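Ferritin like protein (Caulobacter vibrioides, PDB 3HL1) is of unknown function but belongs to the ferritin-like family of helical proteins and may bind metal. Local coordinates at residues A[34-39]-A[108-113]; A[74-79]-A[271-276]; A[113-118]-A[239-244]; A[277-282]-A[290-295]. One frame throughout, in Å; residues are numbered along the deposited sequence.

Contact 1. Residues A[34-39]-A[108-113]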
loop_
_atom_site.group_PDB
_atom_site.type_symbol
_atom_site.label_atom_id
_atom_site.label_comp_id
_atom_site.label_asym_id
_atom_site.label_seq_id
_atom_site.Cartn_x
_atom_site.Cartn_y
_atom_site.Cartn_z
ATOM N N TYR A 34 6.760 12.446 -6.419
ATOM C CA TYR A 34 6.827 13.342 -7.576
ATOM C C TYR A 34 6.848 14.810 -7.205
ATOM O O TYR A 34 7.233 15.637 -8.040
ATOM C CB TYR A 34 5.707 13.022 -8.579
ATOM C CG TYR A 34 6.008 11.789 -9.383
ATOM C CD1 TYR A 34 7.034 11.783 -10.314
ATOM C CD2 TYR A 34 5.336 10.586 -9.142
ATOM C CE1 TYR A 34 7.351 10.644 -11.033
ATOM C CE2 TYR A 34 5.660 9.438 -9.850
ATOM C CZ TYR A 34 6.652 9.483 -10.805
ATOM O OH TYR A 34 6.965 8.368 -11.521
ATOM N N SER A 35 6.548 15.120 -5.940
ATOM C CA SER A 35 6.742 16.489 -5.424
ATOM C C SER A 35 8.198 16.920 -5.353
ATOM O O SER A 35 8.459 18.111 -5.381
ATOM C CB SER A 35 6.124 16.731 -4.048
ATOM O OG SER A 35 6.964 16.209 -3.017
ATOM N N ILE A 36 9.121 15.964 -5.280
ATOM C CA ILE A 36 10.508 16.231 -5.124
ATOM C C ILE A 36 11.055 16.615 -6.484
ATOM O O ILE A 36 11.031 15.825 -7.407
ATOM C CB ILE A 36 11.294 15.042 -4.580
ATOM C CG1 ILE A 36 10.664 14.615 -3.240
ATOM C CG2 ILE A 36 12.765 15.440 -4.384
ATOM C CD1 ILE A 36 11.136 13.220 -2.691
ATOM N N LYS A 37 11.555 17.838 -6.587
ATOM C CA LYS A 37 11.961 18.367 -7.885
ATOM C C LYS A 37 13.120 17.595 -8.504
ATOM O O LYS A 37 13.126 17.316 -9.713
ATOM C CB LYS A 37 12.316 19.858 -7.766
ATOM C CG LYS A 37 11.178 20.771 -7.445
ATOM C CD LYS A 37 11.632 22.258 -7.475
ATOM C CE LYS A 37 10.512 23.220 -7.110
ATOM N NZ LYS A 37 10.949 24.664 -7.265
ATOM N N ASP A 38 14.105 17.273 -7.675
ATOM C CA ASP A 38 15.310 16.589 -8.122
ATOM C C ASP A 38 15.275 15.063 -7.876
ATOM O O ASP A 38 15.436 14.587 -6.752
ATOM C CB ASP A 38 16.539 17.260 -7.506
ATOM C CG ASP A 38 17.852 16.654 -7.969
ATOM O OD1 ASP A 38 17.861 15.748 -8.824
ATOM O OD2 ASP A 38 18.894 17.117 -7.454
ATOM N N PRO A 39 15.089 14.285 -8.955
ATOM C CA PRO A 39 14.979 12.838 -8.810
ATOM C C PRO A 39 16.237 12.114 -8.384
ATOM O O PRO A 39 16.174 10.945 -8.005
ATOM C CB PRO A 39 14.551 12.363 -10.209
ATOM C CG PRO A 39 14.120 13.566 -10.941
ATOM C CD PRO A 39 14.940 14.689 -10.366
ATOM N N GLY A 108 -0.017 15.369 -0.048
ATOM C CA GLY A 108 0.835 16.535 -0.042
ATOM C C GLY A 108 2.250 16.197 -0.487
ATOM O O GLY A 108 2.507 15.059 -0.923
ATOM N N PRO A 109 3.168 17.190 -0.418
ATOM C CA PRO A 109 4.511 17.024 -0.903
ATOM C C PRO A 109 5.391 16.379 0.160
ATOM O O PRO A 109 4.887 15.953 1.215
ATOM C CB PRO A 109 4.951 18.467 -1.198
ATOM C CG PRO A 109 4.274 19.249 -0.152
ATOM C CD PRO A 109 2.939 18.558 0.073
ATOM N N LEU A 110 6.683 16.258 -0.142
ATOM C CA LEU A 110 7.653 15.816 0.857
ATOM C C LEU A 110 7.751 16.945 1.907
ATOM O O LEU A 110 8.496 17.855 1.759
ATOM C CB LEU A 110 9.007 15.569 0.221
ATOM C CG LEU A 110 10.027 15.065 1.262
ATOM C CD1 LEU A 110 9.707 13.582 1.633
ATOM C CD2 LEU A 110 11.448 15.209 0.673
ATOM N N ASP A 111 6.925 16.895 2.933
ATOM C CA ASP A 111 7.037 17.822 4.066
ATOM C C ASP A 111 6.935 17.011 5.353
ATOM O O ASP A 111 6.675 15.807 5.321
ATOM C CB ASP A 111 5.995 18.932 3.987
ATOM C CG ASP A 111 4.541 18.403 3.967
ATOM O OD1 ASP A 111 4.295 17.228 4.313
ATOM O OD2 ASP A 111 3.632 19.181 3.613
ATOM N N LEU A 112 7.142 17.648 6.484
ATOM C CA LEU A 112 7.118 16.913 7.759
ATOM C C LEU A 112 5.846 16.108 7.986
ATOM O O LEU A 112 5.891 14.948 8.414
ATOM C CB LEU A 112 7.377 17.879 8.922
ATOM C CG LEU A 112 7.570 17.159 10.264
ATOM C CD1 LEU A 112 8.684 16.088 10.183
ATOM C CD2 LEU A 112 7.835 18.171 11.372
ATOM N N THR A 113 4.713 16.734 7.708
ATOM C CA THR A 113 3.409 16.118 7.872
ATOM C C THR A 113 3.306 14.785 7.088
ATOM O O THR A 113 2.836 13.788 7.620
ATOM C CB THR A 113 2.263 17.072 7.411
ATOM O OG1 THR A 113 2.285 18.260 8.215
ATOM C CG2 THR A 113 0.864 16.408 7.615
#
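Ser-35 meets the 108-113 segment through one polar bond and a surrounding set of carbon contacts. The polar part is a hydrogen bond from Leu-110 N to Ser-35 OG, 2.9 Å long with an N-H...O angle of 152°, so it is moderately bent. The hydroxyl is presented to this N-H because OG sits between the backbone N and the carbonyl carbon of Ser-35 (chi1 80°). Ser-35 OG is also hydrogen-bonded to Val-32 O in the preceding turn of its own helix; two bonds therefore fix the rotation of this buried hydroxyl.

The van der Waals contacts begin beside that bond. Ser-35 CB lies 3.5 Å from Pro-109 CB, so the serine methylene packs against the proline ring while its oxygen reaches the next residue. One residue further along each chain, the contact becomes purely apolar: Ile-36 CD1 approaches Leu-110 CD2 at 3.9 Å, the two branched chains crossing obliquely. Ile-47 of helix 42-67 also touches Leu-110, and Trp-308 of helix 292-309 touches both Ser-35 and Pro-109.

Backbone evidence places the contact near the end of one helix and the start of another. Ser-35 lies in the weakly bonded last part of helix 8-35, its CA 5.1 Å from that of Pro-109. Leu-110 centres an inverse gamma turn leading into helix 112-121, N-capped by Asp-111, beside the C-terminal part of helix 8-35 in the ferritin-like fold.

Contact 2. Residues A[74-79]-A[271-276]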
loop_
_atom_site.group_PDB
_atom_site.type_symbol
_atom_site.label_atom_id
_atom_site.label_comp_id
_atom_site.label_asym_id
_atom_site.label_seq_id
_atom_site.Cartn_x
_atom_site.Cartn_y
_atom_site.Cartn_z
ATOM N N LEU A 74 -10.326 -3.536 -6.610
ATOM C CA LEU A 74 -9.764 -2.288 -6.185
ATOM C C LEU A 74 -10.615 -1.121 -6.595
ATOM O O LEU A 74 -11.117 -1.067 -7.715
ATOM C CB LEU A 74 -8.404 -2.083 -6.815
ATOM C CG LEU A 74 -7.285 -3.047 -6.422
ATOM C CD1 LEU A 74 -6.071 -2.607 -7.306
ATOM C CD2 LEU A 74 -6.950 -3.073 -4.990
ATOM N N SER A 75 -10.732 -0.157 -5.715
ATOM C CA SER A 75 -11.367 1.103 -6.063
ATOM C C SER A 75 -10.490 2.236 -5.575
ATOM O O SER A 75 -9.591 2.027 -4.773
ATOM C CB SER A 75 -12.792 1.163 -5.525
ATOM O OG SER A 75 -12.847 0.849 -4.197
ATOM N N ALA A 76 -10.737 3.438 -6.060
ATOM C CA ALA A 76 -9.900 4.581 -5.702
ATOM C C ALA A 76 -9.951 4.876 -4.184
ATOM O O ALA A 76 -11.021 4.973 -3.589
ATOM C CB ALA A 76 -10.284 5.829 -6.563
ATOM N N PRO A 77 -8.772 4.974 -3.536
ATOM C CA PRO A 77 -8.707 5.299 -2.129
ATOM C C PRO A 77 -9.079 6.773 -1.901
ATOM O O PRO A 77 -8.982 7.612 -2.842
ATOM C CB PRO A 77 -7.231 5.052 -1.793
ATOM C CG PRO A 77 -6.628 4.417 -2.965
ATOM C CD PRO A 77 -7.409 4.867 -4.114
ATOM N N GLU A 78 -9.379 7.083 -0.653
ATOM C CA GLU A 78 -9.675 8.417 -0.214
ATOM C C GLU A 78 -8.664 8.865 0.812
ATOM O O GLU A 78 -8.146 8.038 1.588
ATOM C CB GLU A 78 -11.063 8.483 0.359
ATOM C CG GLU A 78 -12.083 8.435 -0.763
ATOM C CD GLU A 78 -13.502 8.638 -0.274
ATOM O OE1 GLU A 78 -14.091 7.685 0.229
ATOM O OE2 GLU A 78 -14.014 9.759 -0.408
ATOM N N TYR A 79 -8.459 10.182 0.824
ATOM C CA TYR A 79 -7.383 10.843 1.571
ATOM C C TYR A 79 -7.966 11.992 2.308
ATOM O O TYR A 79 -7.931 13.158 1.823
ATOM C CB TYR A 79 -6.273 11.233 0.609
ATOM C CG TYR A 79 -5.677 10.032 -0.032
ATOM C CD1 TYR A 79 -4.792 9.227 0.637
ATOM C CD2 TYR A 79 -6.003 9.691 -1.344
ATOM C CE1 TYR A 79 -4.258 8.100 0.031
ATOM C CE2 TYR A 79 -5.514 8.547 -1.952
ATOM C CZ TYR A 79 -4.646 7.745 -1.249
ATOM O OH TYR A 79 -4.105 6.621 -1.792
ATOM N N ALA A 271 -8.895 10.078 -14.390
ATOM C CA ALA A 271 -9.275 9.189 -15.432
ATOM C C ALA A 271 -8.265 8.035 -15.626
ATOM O O ALA A 271 -8.638 6.843 -15.680
ATOM C CB ALA A 271 -9.448 9.964 -16.744
ATOM N N ASP A 272 -6.987 8.376 -15.772
ATOM C CA ASP A 272 -5.955 7.343 -16.014
ATOM C C ASP A 272 -5.849 6.379 -14.814
ATOM O O ASP A 272 -5.711 5.166 -14.988
ATOM C CB ASP A 272 -4.572 7.968 -16.293
ATOM C CG ASP A 272 -4.469 8.639 -17.647
ATOM O OD1 ASP A 272 -5.348 8.417 -18.495
ATOM O OD2 ASP A 272 -3.502 9.431 -17.847
ATOM N N PHE A 273 -5.972 6.896 -13.610
ATOM C CA PHE A 273 -5.967 6.061 -12.397
ATOM C C PHE A 273 -7.158 5.085 -12.391
ATOM O O PHE A 273 -6.947 3.926 -12.074
ATOM C CB PHE A 273 -5.899 6.898 -11.142
ATOM C CG PHE A 273 -5.603 6.110 -9.882
ATOM C CD1 PHE A 273 -4.401 5.463 -9.708
ATOM C CD2 PHE A 273 -6.573 5.992 -8.886
ATOM C CE1 PHE A 273 -4.173 4.753 -8.549
ATOM C CE2 PHE A 273 -6.323 5.270 -7.745
ATOM C CZ PHE A 273 -5.152 4.625 -7.627
ATOM N N ALA A 274 -8.348 5.569 -12.750
ATOM C CA ALA A 274 -9.556 4.744 -12.864
ATOM C C ALA A 274 -9.302 3.591 -13.857
ATOM O O ALA A 274 -9.600 2.435 -13.586
ATOM C CB ALA A 274 -10.729 5.561 -13.326
ATOM N N GLY A 275 -8.756 3.936 -15.004
ATOM C CA GLY A 275 -8.434 2.976 -16.018
ATOM C C GLY A 275 -7.426 1.974 -15.568
ATOM O O GLY A 275 -7.524 0.819 -15.895
ATOM N N PHE A 276 -6.433 2.419 -14.826
ATOM C CA PHE A 276 -5.407 1.547 -14.332
ATOM C C PHE A 276 -5.952 0.534 -13.280
ATOM O O PHE A 276 -5.591 -0.655 -13.307
ATOM C CB PHE A 276 -4.276 2.346 -13.794
ATOM C CG PHE A 276 -3.188 1.528 -13.234
ATOM C CD1 PHE A 276 -2.402 0.767 -14.071
ATOM C CD2 PHE A 276 -2.958 1.511 -11.875
ATOM C CE1 PHE A 276 -1.396 -0.009 -13.558
ATOM C CE2 PHE A 276 -1.952 0.741 -11.351
ATOM C CZ PHE A 276 -1.168 -0.007 -12.198
#
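Irregular, extended chain at 74-79 passes a turn of helix 261-283 at a distance, the closest CA pair being Ala-76 and Ala-274 at 7.2 Å, and Phe-273 is the helix residue that spans the distance. Its CG is anti to the backbone N (chi1 -168°), which sends the ring out from the helix towards the loop. The ring arrives edge first: Pro-77 CD lies 3.8 Å from Phe-273 CE2, near the ring plane, and the same edge atom CE2 is 4.2 Å from Ala-76 CB. Phe-273 CZ also approaches Pro-77 CD, at 4.2 Å, which places the proline methylene beside the CE2-CZ side of the ring. Since both partners lie at the rim, this is edge packing and not a proline-on-face stack. The contact is small, 83 Å² over both sides, and entirely apolar.

Other elements complete the surroundings of the phenyl ring. Tyr-316, near the C-terminus, meets it edge-to-face, and Pro-27 of helix 8-35 touches both Phe-273 and Tyr-79. The loop at 74-79, which follows helix 42-67, thus lies between helix 8-35 and helix 261-283, while on the latter helix Phe-276 packs against Phe-293, Gln-296 and Leu-300 of helix 292-309.

Contact 3. Residues A[113-118]-A[239-244]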
loop_
_atom_site.group_PDB
_atom_site.type_symbol
_atom_site.label_atom_id
_atom_site.label_comp_id
_atom_site.label_asym_id
_atom_site.label_seq_id
_atom_site.Cartn_x
_atom_site.Cartn_y
_atom_site.Cartn_z
ATOM N N THR A 113 4.713 16.734 7.708
ATOM C CA THR A 113 3.409 16.118 7.872
ATOM C C THR A 113 3.306 14.785 7.088
ATOM O O THR A 113 2.836 13.788 7.620
ATOM C CB THR A 113 2.263 17.072 7.411
ATOM O OG1 THR A 113 2.285 18.260 8.215
ATOM C CG2 THR A 113 0.864 16.408 7.615
ATOM N N ARG A 114 3.753 14.793 5.836
ATOM C CA ARG A 114 3.738 13.590 4.984
ATOM C C ARG A 114 4.789 12.559 5.409
ATOM O O ARG A 114 4.496 11.388 5.448
ATOM C CB ARG A 114 3.903 13.945 3.507
ATOM C CG ARG A 114 2.622 13.988 2.671
ATOM C CD ARG A 114 1.433 14.697 3.364
ATOM N NE ARG A 114 1.605 16.134 3.509
ATOM C CZ ARG A 114 0.599 16.961 3.750
ATOM N NH1 ARG A 114 -0.649 16.546 3.821
ATOM N NH2 ARG A 114 0.829 18.211 3.957
ATOM N N VAL A 115 6.005 12.985 5.715
ATOM C CA VAL A 115 7.032 12.038 6.154
ATOM C C VAL A 115 6.653 11.418 7.489
ATOM O O VAL A 115 6.759 10.209 7.658
ATOM C CB VAL A 115 8.416 12.697 6.193
ATOM C CG1 VAL A 115 9.411 11.755 6.900
ATOM C CG2 VAL A 115 8.808 12.960 4.713
ATOM N N ASN A 116 6.105 12.213 8.414
ATOM C CA ASN A 116 5.583 11.632 9.661
ATOM C C ASN A 116 4.522 10.530 9.444
ATOM O O ASN A 116 4.587 9.449 10.101
ATOM C CB ASN A 116 4.979 12.709 10.594
ATOM C CG ASN A 116 6.029 13.480 11.358
ATOM O OD1 ASN A 116 7.159 13.004 11.563
ATOM N ND2 ASN A 116 5.673 14.699 11.767
ATOM N N THR A 117 3.558 10.819 8.574
ATOM C CA THR A 117 2.509 9.867 8.170
ATOM C C THR A 117 3.095 8.577 7.577
ATOM O O THR A 117 2.632 7.501 7.892
ATOM C CB THR A 117 1.542 10.521 7.197
ATOM O OG1 THR A 117 1.108 11.773 7.742
ATOM C CG2 THR A 117 0.317 9.591 6.921
HETATM N N MSE A 118 4.108 8.711 6.705
HETATM C CA MSE A 118 4.824 7.555 6.128
HETATM C C MSE A 118 5.503 6.681 7.192
HETATM O O MSE A 118 5.399 5.444 7.136
HETATM C CB MSE A 118 5.790 8.035 5.050
HETATM C CG MSE A 118 5.016 8.605 3.907
HETATM SE SE MSE A 118 6.160 9.429 2.591
HETATM C CE MSE A 118 6.758 8.023 1.852
ATOM N N PHE A 239 14.719 7.722 8.460
ATOM C CA PHE A 239 15.936 8.356 7.969
ATOM C C PHE A 239 15.643 9.710 7.330
ATOM O O PHE A 239 16.274 10.712 7.660
ATOM C CB PHE A 239 16.635 7.439 6.975
ATOM C CG PHE A 239 17.839 8.056 6.332
ATOM C CD1 PHE A 239 19.095 7.985 6.958
ATOM C CD2 PHE A 239 17.739 8.676 5.095
ATOM C CE1 PHE A 239 20.239 8.557 6.361
ATOM C CE2 PHE A 239 18.868 9.253 4.495
ATOM C CZ PHE A 239 20.127 9.176 5.134
ATOM N N ILE A 240 14.651 9.742 6.443
ATOM C CA ILE A 240 14.276 10.971 5.759
ATOM C C ILE A 240 13.781 11.976 6.780
ATOM O O ILE A 240 14.148 13.147 6.716
ATOM C CB ILE A 240 13.193 10.735 4.656
ATOM C CG1 ILE A 240 13.764 9.880 3.514
ATOM C CG2 ILE A 240 12.668 12.057 4.109
ATOM C CD1 ILE A 240 12.701 9.247 2.591
ATOM N N ARG A 241 12.966 11.513 7.729
ATOM C CA ARG A 241 12.403 12.395 8.763
ATOM C C ARG A 241 13.485 13.151 9.539
ATOM O O ARG A 241 13.279 14.306 9.928
ATOM C CB ARG A 241 11.545 11.598 9.746
ATOM C CG ARG A 241 10.722 12.436 10.720
ATOM C CD ARG A 241 9.962 11.488 11.658
ATOM N NE ARG A 241 10.884 10.676 12.482
ATOM C CZ ARG A 241 11.301 10.974 13.729
ATOM N NH1 ARG A 241 10.875 12.067 14.365
ATOM N NH2 ARG A 241 12.142 10.163 14.374
ATOM N N ARG A 242 14.623 12.480 9.730
ATOM C CA ARG A 242 15.771 12.991 10.494
ATOM C C ARG A 242 16.791 13.816 9.720
ATOM O O ARG A 242 17.650 14.406 10.341
ATOM C CB ARG A 242 16.515 11.832 11.150
ATOM C CG ARG A 242 15.701 11.069 12.169
ATOM C CD ARG A 242 16.433 9.786 12.567
ATOM N NE ARG A 242 15.664 8.978 13.509
ATOM C CZ ARG A 242 15.532 9.241 14.811
ATOM N NH1 ARG A 242 16.139 10.286 15.373
ATOM N NH2 ARG A 242 14.794 8.433 15.570
HETATM N N MSE A 243 16.699 13.887 8.398
HETATM C CA MSE A 243 17.685 14.632 7.611
HETATM C C MSE A 243 17.703 16.122 7.900
HETATM O O MSE A 243 16.646 16.722 8.101
HETATM C CB MSE A 243 17.410 14.500 6.130
HETATM C CG MSE A 243 17.603 13.119 5.600
HETATM SE SE MSE A 243 17.079 13.051 3.698
HETATM C CE MSE A 243 15.822 14.485 3.606
ATOM N N PRO A 244 18.912 16.731 7.888
ATOM C CA PRO A 244 18.998 18.195 8.020
ATOM C C PRO A 244 18.504 18.978 6.787
ATOM O O PRO A 244 17.907 20.050 6.936
ATOM C CB PRO A 244 20.496 18.457 8.260
ATOM C CG PRO A 244 21.197 17.163 8.076
ATOM C CD PRO A 244 20.240 16.083 7.800
HETATM O O HOH W 1 8.859 13.892 13.447
#
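Helix 112-121 and the last part of helix 233-242 come close at Val-115 and Arg-241, whose CA atoms are 6.0 Å apart; Met-243 and Pro-244 are no longer helical. At this separation Val-115 reaches two residues of the other helix with its two methyls: CG1 touches Arg-241 CB at 3.6 Å, while CG2 meets Ile-240 CG2 at 4.0 Å, the valine and isoleucine side chains crossing at about a right angle. With CG1 anti to the backbone N (chi1 170°), the two branches divide between successive residues of the opposing helix.

This pairing joins two short helices of the ferritin-like fold beside its longer ones: Leu-46 of helix 42-67 touches Ile-240, and Tyr-29 of helix 8-35 touches selenomethionine Met-118.

The polar part of the contact is made by Asn-116 and Arg-241. Asn-116 OD1 lies 3.2 Å from Arg-241 CD, against the aliphatic part of the arginine. The amide and guanidinium planes are 39° apart, and their polar link runs through a water. This water donates to Asn-116 OD1 at 2.7 Å and accepts from Arg-241 NH1 at 2.9 Å, lying in the guanidinium plane at its edge. Their strongest polar partners lie outside the two segments: Pro-102 O accepts from Asn-116 ND2, and Asp-238 forms a salt bridge with Arg-241 NH2. On helix 112-121, Thr-117 OG1 donates to Thr-113 O at 2.7 Å, reaching the carbonyl from the face opposite to Thr-117 N.

Contact 4. Residues A[277-282]-A[290-295]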
loop_
_atom_site.group_PDB
_atom_site.type_symbol
_atom_site.label_atom_id
_atom_site.label_comp_id
_atom_site.label_asym_id
_atom_site.label_seq_id
_atom_site.Cartn_x
_atom_site.Cartn_y
_atom_site.Cartn_z
ATOM N N LEU A 277 -6.823 1.001 -12.390
ATOM C CA LEU A 277 -7.545 0.096 -11.478
ATOM C C LEU A 277 -8.440 -0.914 -12.248
ATOM O O LEU A 277 -8.464 -2.072 -11.861
ATOM C CB LEU A 277 -8.348 0.905 -10.416
ATOM C CG LEU A 277 -7.583 1.802 -9.395
ATOM C CD1 LEU A 277 -8.509 2.295 -8.307
ATOM C CD2 LEU A 277 -6.314 1.139 -8.839
ATOM N N ASP A 278 -9.144 -0.500 -13.298
ATOM C CA ASP A 278 -9.879 -1.454 -14.157
ATOM C C ASP A 278 -8.938 -2.546 -14.703
ATOM O O ASP A 278 -9.326 -3.704 -14.705
ATOM C CB ASP A 278 -10.594 -0.827 -15.365
ATOM C CG ASP A 278 -11.762 0.054 -14.980
ATOM O OD1 ASP A 278 -12.343 -0.046 -13.867
ATOM O OD2 ASP A 278 -12.077 0.927 -15.800
ATOM N N ILE A 279 -7.735 -2.163 -15.182
ATOM C CA ILE A 279 -6.753 -3.110 -15.716
ATOM C C ILE A 279 -6.413 -4.089 -14.567
ATOM O O ILE A 279 -6.458 -5.319 -14.740
ATOM C CB ILE A 279 -5.482 -2.417 -16.294
ATOM C CG1 ILE A 279 -5.824 -1.781 -17.673
ATOM C CG2 ILE A 279 -4.299 -3.380 -16.483
ATOM C CD1 ILE A 279 -4.833 -0.765 -18.135
ATOM N N LEU A 280 -6.068 -3.550 -13.396
ATOM C CA LEU A 280 -5.711 -4.414 -12.268
ATOM C C LEU A 280 -6.817 -5.327 -11.829
ATOM O O LEU A 280 -6.511 -6.471 -11.466
ATOM C CB LEU A 280 -5.108 -3.639 -11.080
ATOM C CG LEU A 280 -3.764 -2.917 -11.242
ATOM C CD1 LEU A 280 -3.577 -1.988 -10.016
ATOM C CD2 LEU A 280 -2.612 -3.927 -11.351
ATOM N N ASN A 281 -8.071 -4.853 -11.810
ATOM C CA ASN A 281 -9.196 -5.688 -11.435
ATOM C C ASN A 281 -9.305 -6.921 -12.310
ATOM O O ASN A 281 -9.586 -7.993 -11.817
ATOM C CB ASN A 281 -10.486 -4.886 -11.376
ATOM C CG ASN A 281 -10.552 -4.041 -10.132
ATOM O OD1 ASN A 281 -9.914 -4.385 -9.140
ATOM N ND2 ASN A 281 -11.239 -2.893 -10.185
ATOM N N GLY A 282 -9.064 -6.758 -13.604
ATOM C CA GLY A 282 -9.121 -7.870 -14.536
ATOM C C GLY A 282 -8.035 -8.872 -14.204
ATOM O O GLY A 282 -8.297 -10.100 -14.114
ATOM N N PRO A 290 -2.981 -6.988 -20.071
ATOM C CA PRO A 290 -3.101 -6.487 -21.462
ATOM C C PRO A 290 -1.825 -5.782 -21.888
ATOM O O PRO A 290 -1.045 -5.427 -21.039
ATOM C CB PRO A 290 -4.238 -5.471 -21.375
ATOM C CG PRO A 290 -4.098 -4.934 -19.932
ATOM C CD PRO A 290 -3.719 -6.153 -19.105
ATOM N N PRO A 291 -1.635 -5.541 -23.197
ATOM C CA PRO A 291 -0.536 -4.660 -23.614
ATOM C C PRO A 291 -0.638 -3.246 -22.952
ATOM O O PRO A 291 0.385 -2.639 -22.671
ATOM C CB PRO A 291 -0.715 -4.586 -25.136
ATOM C CG PRO A 291 -1.558 -5.779 -25.503
ATOM C CD PRO A 291 -2.454 -5.997 -24.323
ATOM N N ALA A 292 -1.871 -2.782 -22.669
ATOM C CA ALA A 292 -2.163 -1.544 -21.895
ATOM C C ALA A 292 -1.540 -1.429 -20.494
ATOM O O ALA A 292 -1.626 -0.355 -19.897
ATOM C CB ALA A 292 -3.701 -1.321 -21.771
ATOM N N PHE A 293 -0.940 -2.507 -19.963
ATOM C CA PHE A 293 -0.432 -2.540 -18.567
ATOM C C PHE A 293 0.882 -1.749 -18.297
ATOM O O PHE A 293 0.868 -0.808 -17.479
ATOM C CB PHE A 293 -0.309 -3.991 -18.078
ATOM C CG PHE A 293 0.111 -4.106 -16.662
ATOM C CD1 PHE A 293 -0.693 -3.618 -15.649
ATOM C CD2 PHE A 293 1.314 -4.716 -16.328
ATOM C CE1 PHE A 293 -0.295 -3.713 -14.323
ATOM C CE2 PHE A 293 1.699 -4.818 -14.992
ATOM C CZ PHE A 293 0.883 -4.313 -14.001
ATOM N N GLY A 294 1.992 -2.129 -18.935
ATOM C CA GLY A 294 3.232 -1.301 -18.863
ATOM C C GLY A 294 3.066 0.120 -19.436
ATOM O O GLY A 294 3.774 1.056 -19.017
ATOM N N VAL A 295 2.133 0.262 -20.406
ATOM C CA VAL A 295 1.821 1.550 -21.118
ATOM C C VAL A 295 1.054 2.453 -20.168
ATOM O O VAL A 295 1.470 3.607 -19.934
ATOM C CB VAL A 295 0.914 1.378 -22.447
ATOM C CG1 VAL A 295 0.609 2.757 -23.121
ATOM C CG2 VAL A 295 1.513 0.373 -23.498
#
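Ile-279 has CG2 anti to its N and CG1 anti to its carbonyl carbon (chi1 -75°), while Phe-293 has CG anti to its N (chi1 -176°); these settings spread the isoleucine branches over the 290-295 segment and swing the phenyl ring back towards helix 261-283. The CG2 branch of Ile-279 meets two rings, touching Phe-293 CD1 at 3.7 Å and Pro-290 CG at 3.8 Å. In the other direction, the longer branch ends with Ile-279 CD1 3.8 Å from Ala-292 CB and 3.7 Å from Ala-292 O. Leu-280 adds a second approach to the phenyl ring, its CD2 being 3.8 Å from Phe-293 CE1. The nearest CA pair, Ile-279 and Phe-293, is 7.0 Å apart.

The segments lie near the end of helix 261-283 and at the approach to and first turn of helix 292-309, separated by a short connection, as in a helical hairpin. Met-283 of the first helix also touches Phe-293 and Pro-290.

Across the two segments every side-chain pairing is between carbons, with 196 Å² buried in total. Ile-279 touches all three of Pro-290, Ala-292 and Phe-293. That chemistry implies that the two helices meet here through apolar packing at the surface, while Ser-285 OG hydrogen-bonds Asn-281 O and Gly-282 O at the turn.

Overall arrangement
Contacts 1 and 3 are buried and share helix 112-121, the first at its entry and the second along its side; they meet where Leu-110 CD1 packs on Val-115 CG2. Both mix apolar packing with a polar link, a direct hydrogen bond in contact 1 and a water bridge in contact 3. Contacts 2 and 4 share helix 261-283 and are apolar in their side-chain pairings, contact 2 partly buried and contact 4 at the surface. A probable hydrogen bond between Leu-74 N and Asn-281 OD1 connects these two. Contacts 3 and 4 lie on opposite sides of the chain's centre, their own centres about 32 Å apart.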